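Local atomic coordinates of Lmo0547 protein (Listeria monocytogenes, PDB entry 4R9N), a protein that probably regulates transcription as a DeoR/SorC-type regulator, this fragment being its putative sugar-binding domain. Residues A116-S130 against A196-S208. Residues are numbered along the deposited sequence; the frame is centred on the assembly and turned at random.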
loop_
_atom_site.group_PDB
_atom_site.type_symbol
_atom_site.label_atom_id
_atom_site.label_comp_id
_atom_site.label_asym_id
_atom_site.label_seq_id
_atom_site.Cartn_x
_atom_site.Cartn_y
_atom_site.Cartn_z
ATOM N N ALA A 116 -10.251 12.052 9.629
ATOM C CA ALA A 116 -9.931 13.091 8.595
ATOM C C ALA A 116 -10.087 12.546 7.192
ATOM O O ALA A 116 -9.992 11.322 7.001
ATOM C CB ALA A 116 -8.515 13.615 8.797
ATOM N N PRO A 117 -10.336 13.417 6.203
ATOM C CA PRO A 117 -10.351 12.966 4.790
ATOM C C PRO A 117 -8.935 12.669 4.252
ATOM O O PRO A 117 -7.965 13.216 4.772
ATOM C CB PRO A 117 -10.917 14.180 4.021
ATOM C CG PRO A 117 -11.220 15.197 5.008
ATOM C CD PRO A 117 -10.513 14.888 6.289
ATOM N N ALA A 118 -8.797 11.839 3.213
ATOM C CA ALA A 118 -7.486 11.630 2.628
ATOM C C ALA A 118 -6.896 12.847 1.928
ATOM O O ALA A 118 -5.675 13.066 1.950
ATOM C CB ALA A 118 -7.566 10.492 1.608
ATOM N N LEU A 119 -7.759 13.567 1.194
ATOM C CA LEU A 119 -7.299 14.621 0.274
ATOM C C LEU A 119 -8.134 15.817 0.617
ATOM O O LEU A 119 -9.357 15.734 0.506
ATOM C CB LEU A 119 -7.492 14.238 -1.212
ATOM C CG LEU A 119 -7.149 15.330 -2.269
ATOM C CD1 LEU A 119 -5.732 15.790 -2.107
ATOM C CD2 LEU A 119 -7.356 14.835 -3.687
ATOM N N VAL A 120 -7.481 16.891 1.071
ATOM C CA VAL A 120 -8.128 18.150 1.367
ATOM C C VAL A 120 -7.456 19.216 0.495
ATOM O O VAL A 120 -6.345 19.655 0.767
ATOM C CB VAL A 120 -7.961 18.417 2.853
ATOM C CG1 VAL A 120 -8.631 19.692 3.286
ATOM C CG2 VAL A 120 -8.563 17.234 3.638
ATOM N N GLU A 121 -8.135 19.620 -0.566
ATOM C CA GLU A 121 -7.676 20.653 -1.502
ATOM C C GLU A 121 -7.612 22.044 -0.863
ATOM O O GLU A 121 -6.866 22.903 -1.275
ATOM C CB GLU A 121 -8.630 20.737 -2.700
ATOM C CG GLU A 121 -8.701 19.472 -3.539
ATOM C CD GLU A 121 -9.737 19.563 -4.651
ATOM O OE1 GLU A 121 -9.599 18.781 -5.612
ATOM O OE2 GLU A 121 -10.667 20.399 -4.575
ATOM N N ASP A 122 -8.420 22.269 0.154
ATOM C CA ASP A 122 -8.403 23.556 0.843
ATOM C C ASP A 122 -7.184 23.586 1.752
ATOM O O ASP A 122 -7.170 22.942 2.792
ATOM C CB ASP A 122 -9.680 23.707 1.643
ATOM C CG ASP A 122 -9.876 25.090 2.245
ATOM O OD1 ASP A 122 -8.951 25.726 2.741
ATOM O OD2 ASP A 122 -11.049 25.507 2.318
ATOM N N THR A 123 -6.175 24.362 1.362
ATOM C CA THR A 123 -4.901 24.317 2.048
ATOM C C THR A 123 -4.975 24.688 3.549
ATOM O O THR A 123 -4.305 24.070 4.409
ATOM C CB THR A 123 -3.942 25.279 1.333
ATOM O OG1 THR A 123 -3.881 24.933 -0.084
ATOM C CG2 THR A 123 -2.568 25.188 1.970
ATOM N N GLU A 124 -5.801 25.677 3.842
ATOM C CA GLU A 124 -5.986 26.153 5.221
ATOM C C GLU A 124 -6.681 25.068 6.071
ATOM O O GLU A 124 -6.360 24.851 7.264
ATOM C CB GLU A 124 -6.770 27.475 5.161
ATOM C CG GLU A 124 -6.893 28.225 6.472
ATOM C CD GLU A 124 -7.733 29.491 6.351
ATOM O OE1 GLU A 124 -8.639 29.638 7.213
ATOM O OE2 GLU A 124 -7.500 30.323 5.415
HETATM N N MSE A 125 -7.633 24.378 5.459
HETATM C CA MSE A 125 -8.367 23.298 6.179
HETATM C C MSE A 125 -7.433 22.146 6.419
HETATM O O MSE A 125 -7.451 21.551 7.501
HETATM C CB MSE A 125 -9.563 22.748 5.410
HETATM C CG MSE A 125 -10.441 21.840 6.264
HETATM SE SE MSE A 125 -12.032 21.348 5.192
HETATM C CE MSE A 125 -13.159 20.677 6.650
ATOM N N LYS A 126 -6.641 21.839 5.396
ATOM C CA LYS A 126 -5.669 20.735 5.444
ATOM C C LYS A 126 -4.768 21.016 6.630
ATOM O O LYS A 126 -4.519 20.153 7.475
ATOM C CB LYS A 126 -4.896 20.626 4.105
ATOM C CG LYS A 126 -3.421 20.098 4.135
ATOM C CD LYS A 126 -3.301 18.705 4.688
ATOM C CE LYS A 126 -2.103 17.909 4.184
ATOM N NZ LYS A 126 -0.759 18.351 4.616
ATOM N N THR A 127 -4.323 22.255 6.711
ATOM C CA THR A 127 -3.405 22.652 7.768
ATOM C C THR A 127 -3.987 22.560 9.171
ATOM O O THR A 127 -3.303 22.059 10.053
ATOM C CB THR A 127 -2.889 24.076 7.536
ATOM O OG1 THR A 127 -2.389 24.192 6.192
ATOM C CG2 THR A 127 -1.797 24.405 8.548
ATOM N N ASP A 128 -5.214 23.054 9.386
ATOM C CA ASP A 128 -5.920 22.895 10.669
ATOM C C ASP A 128 -6.100 21.430 11.120
ATOM O O ASP A 128 -5.936 21.097 12.289
ATOM C CB ASP A 128 -7.333 23.473 10.567
ATOM C CG ASP A 128 -7.355 24.966 10.537
ATOM O OD1 ASP A 128 -6.257 25.567 10.645
ATOM O OD2 ASP A 128 -8.475 25.544 10.407
ATOM N N LEU A 129 -6.512 20.576 10.184
ATOM C CA LEU A 129 -6.720 19.167 10.479
ATOM C C LEU A 129 -5.401 18.499 10.820
ATOM O O LEU A 129 -5.300 17.782 11.812
ATOM C CB LEU A 129 -7.336 18.434 9.277
ATOM C CG LEU A 129 -8.801 18.749 9.006
ATOM C CD1 LEU A 129 -9.196 18.346 7.597
ATOM C CD2 LEU A 129 -9.654 17.983 9.982
ATOM N N SER A 130 -4.400 18.687 9.967
ATOM C CA SER A 130 -3.098 18.098 10.222
ATOM C C SER A 130 -2.600 18.415 11.639
ATOM O O SER A 130 -1.940 17.565 12.257
ATOM C CB SER A 130 -2.078 18.546 9.170
ATOM O OG SER A 130 -2.322 17.866 7.947
ATOM N N ALA A 196 6.466 13.572 -6.548
ATOM C CA ALA A 196 6.442 14.691 -7.454
ATOM C C ALA A 196 6.080 15.997 -6.732
ATOM O O ALA A 196 5.340 16.027 -5.716
ATOM C CB ALA A 196 5.491 14.449 -8.622
ATOM N N LYS A 197 6.610 17.095 -7.276
ATOM C CA LYS A 197 6.216 18.423 -6.831
ATOM C C LYS A 197 4.892 18.803 -7.462
ATOM O O LYS A 197 4.869 19.322 -8.554
ATOM C CB LYS A 197 7.279 19.439 -7.219
ATOM C CG LYS A 197 8.608 19.229 -6.486
ATOM C CD LYS A 197 9.420 20.516 -6.600
ATOM C CE LYS A 197 10.911 20.340 -6.334
ATOM N NZ LYS A 197 11.247 20.865 -4.976
ATOM N N THR A 198 3.814 18.536 -6.761
ATOM C CA THR A 198 2.488 18.690 -7.293
ATOM C C THR A 198 1.581 18.878 -6.114
ATOM O O THR A 198 1.814 18.333 -5.020
ATOM C CB THR A 198 2.060 17.504 -8.233
ATOM O OG1 THR A 198 0.810 17.806 -8.848
ATOM C CG2 THR A 198 1.887 16.203 -7.484
ATOM N N GLU A 199 0.589 19.722 -6.332
ATOM C CA GLU A 199 -0.433 20.065 -5.343
ATOM C C GLU A 199 -1.016 18.892 -4.593
ATOM O O GLU A 199 -1.082 18.919 -3.368
ATOM C CB GLU A 199 -1.593 20.829 -6.036
ATOM C CG GLU A 199 -2.749 21.234 -5.114
ATOM C CD GLU A 199 -3.964 20.298 -5.135
ATOM O OE1 GLU A 199 -4.160 19.520 -6.088
ATOM O OE2 GLU A 199 -4.771 20.374 -4.179
ATOM N N ILE A 200 -1.483 17.874 -5.321
ATOM C CA ILE A 200 -2.084 16.709 -4.690
ATOM C C ILE A 200 -1.216 16.167 -3.519
ATOM O O ILE A 200 -1.731 15.927 -2.438
ATOM C CB ILE A 200 -2.441 15.573 -5.703
ATOM C CG1 ILE A 200 -3.647 16.005 -6.579
ATOM C CG2 ILE A 200 -2.796 14.301 -4.950
ATOM C CD1 ILE A 200 -4.215 14.911 -7.468
ATOM N N ASN A 201 0.074 15.981 -3.727
ATOM C CA ASN A 201 0.955 15.397 -2.703
ATOM C C ASN A 201 1.008 16.223 -1.434
ATOM O O ASN A 201 1.191 15.658 -0.347
ATOM C CB ASN A 201 2.389 15.126 -3.188
ATOM C CG ASN A 201 2.476 13.916 -4.125
ATOM O OD1 ASN A 201 1.569 13.043 -4.113
ATOM N ND2 ASN A 201 3.476 13.918 -5.021
ATOM N N THR A 202 0.863 17.543 -1.555
ATOM C CA THR A 202 0.925 18.380 -0.379
ATOM C C THR A 202 -0.427 18.510 0.331
ATOM O O THR A 202 -0.538 19.201 1.368
ATOM C CB THR A 202 1.425 19.799 -0.734
ATOM O OG1 THR A 202 0.516 20.379 -1.662
ATOM C CG2 THR A 202 2.839 19.755 -1.313
ATOM N N HIS A 203 -1.488 17.936 -0.225
ATOM C CA HIS A 203 -2.817 18.034 0.342
ATOM C C HIS A 203 -3.362 16.690 0.873
ATOM O O HIS A 203 -4.519 16.556 1.234
ATOM C CB HIS A 203 -3.756 18.708 -0.669
ATOM C CG HIS A 203 -3.467 20.180 -0.847
ATOM N ND1 HIS A 203 -2.370 20.650 -1.555
ATOM C CD2 HIS A 203 -4.082 21.272 -0.362
ATOM C CE1 HIS A 203 -2.343 21.978 -1.505
ATOM N NE2 HIS A 203 -3.395 22.380 -0.826
ATOM N N VAL A 204 -2.503 15.675 0.963
ATOM C CA VAL A 204 -2.929 14.373 1.419
ATOM C C VAL A 204 -2.673 14.255 2.938
ATOM O O VAL A 204 -1.585 14.604 3.415
ATOM C CB VAL A 204 -2.157 13.279 0.641
ATOM C CG1 VAL A 204 -2.375 11.904 1.279
ATOM C CG2 VAL A 204 -2.633 13.218 -0.803
ATOM N N ILE A 205 -3.653 13.735 3.671
ATOM C CA ILE A 205 -3.471 13.452 5.083
ATOM C C ILE A 205 -3.144 11.973 5.194
ATOM O O ILE A 205 -4.006 11.135 5.103
ATOM C CB ILE A 205 -4.721 13.828 5.908
ATOM C CG1 ILE A 205 -5.014 15.352 5.712
ATOM C CG2 ILE A 205 -4.471 13.502 7.386
ATOM C CD1 ILE A 205 -6.158 15.900 6.482
ATOM N N GLY A 206 -1.870 11.670 5.422
ATOM C CA GLY A 206 -1.409 10.320 5.604
ATOM C C GLY A 206 0.117 10.342 5.520
ATOM O O GLY A 206 0.737 11.384 5.267
ATOM N N LEU A 207 0.695 9.164 5.684
ATOM C CA LEU A 207 2.130 8.973 5.672
ATOM C C LEU A 207 2.729 9.295 4.332
ATOM O O LEU A 207 2.193 8.862 3.297
ATOM C CB LEU A 207 2.364 7.484 5.962
ATOM C CG LEU A 207 3.653 6.946 6.494
ATOM C CD1 LEU A 207 3.582 6.964 8.004
ATOM C CD2 LEU A 207 3.838 5.501 6.058
ATOM N N SER A 208 3.843 10.028 4.311
ATOM C CA SER A 208 4.589 10.379 3.115
ATOM C C SER A 208 5.527 9.262 2.673
ATOM O O SER A 208 5.794 8.294 3.424
ATOM C CB SER A 208 5.408 11.645 3.385
ATOM O OG SER A 208 6.490 11.260 4.241
HETATM O O HOH W 1 -5.363 23.542 -3.510
#
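T123 and V120 meet the imidazole of H203 at its edge, in the ring plane: T123 OG1 lies 2.7 Å from NE2 in a hydrogen bond whose proton may sit on either partner, and the carbonyl O of V120 sits 3.0 Å from CD2. One face carries, in the conformer modelled here, the carboxylate of E199, whose OE2 stands 3.5 Å above the plane, nearer the ring's border than its centre. On the other nitrogen, ND1 donates to E199 O, an acceptor slightly tilted from the ring plane, so bonds at both nitrogens fix the rotation of the ring. E199 O also takes T202 N and T202 OG1, three donors on one carbonyl at the short helix 199-202. In the same conformer a water links E121 O to E199 OE2, the latter bond being long.

Next to the ring, the backbones make a single bridge at L119 and V204. V120 N gives a nearly straight bond (172°) to H203 O, while I205 N donates to A118 O (2.7 Å). L119 extends away from its own N (chi1 175°) and turns at chi2, laying CD1 3.8 Å from H203 CB.

The CB of I205 is directed toward 116-130, and its CD1 lies among A116 CB, V120 CG2 and L129 CB. K126 runs past it in the opposite direction; a bend at chi2 (60°) leaves CE 3.4 Å from V204 O, and another at chi4 turns NZ into a weak bond with T202 O.

Helix 133-143 touches A116 and L129 through I135, and I205 also bonds through its backbone to G85. The arrangement joins the loop and helix following edge strand 110-111 of the parallel, Rossmann-like sheet to the connection between hairpin 180-190 and helix 209-213, within the putative sugar-binding domain of a SorC-family regulator.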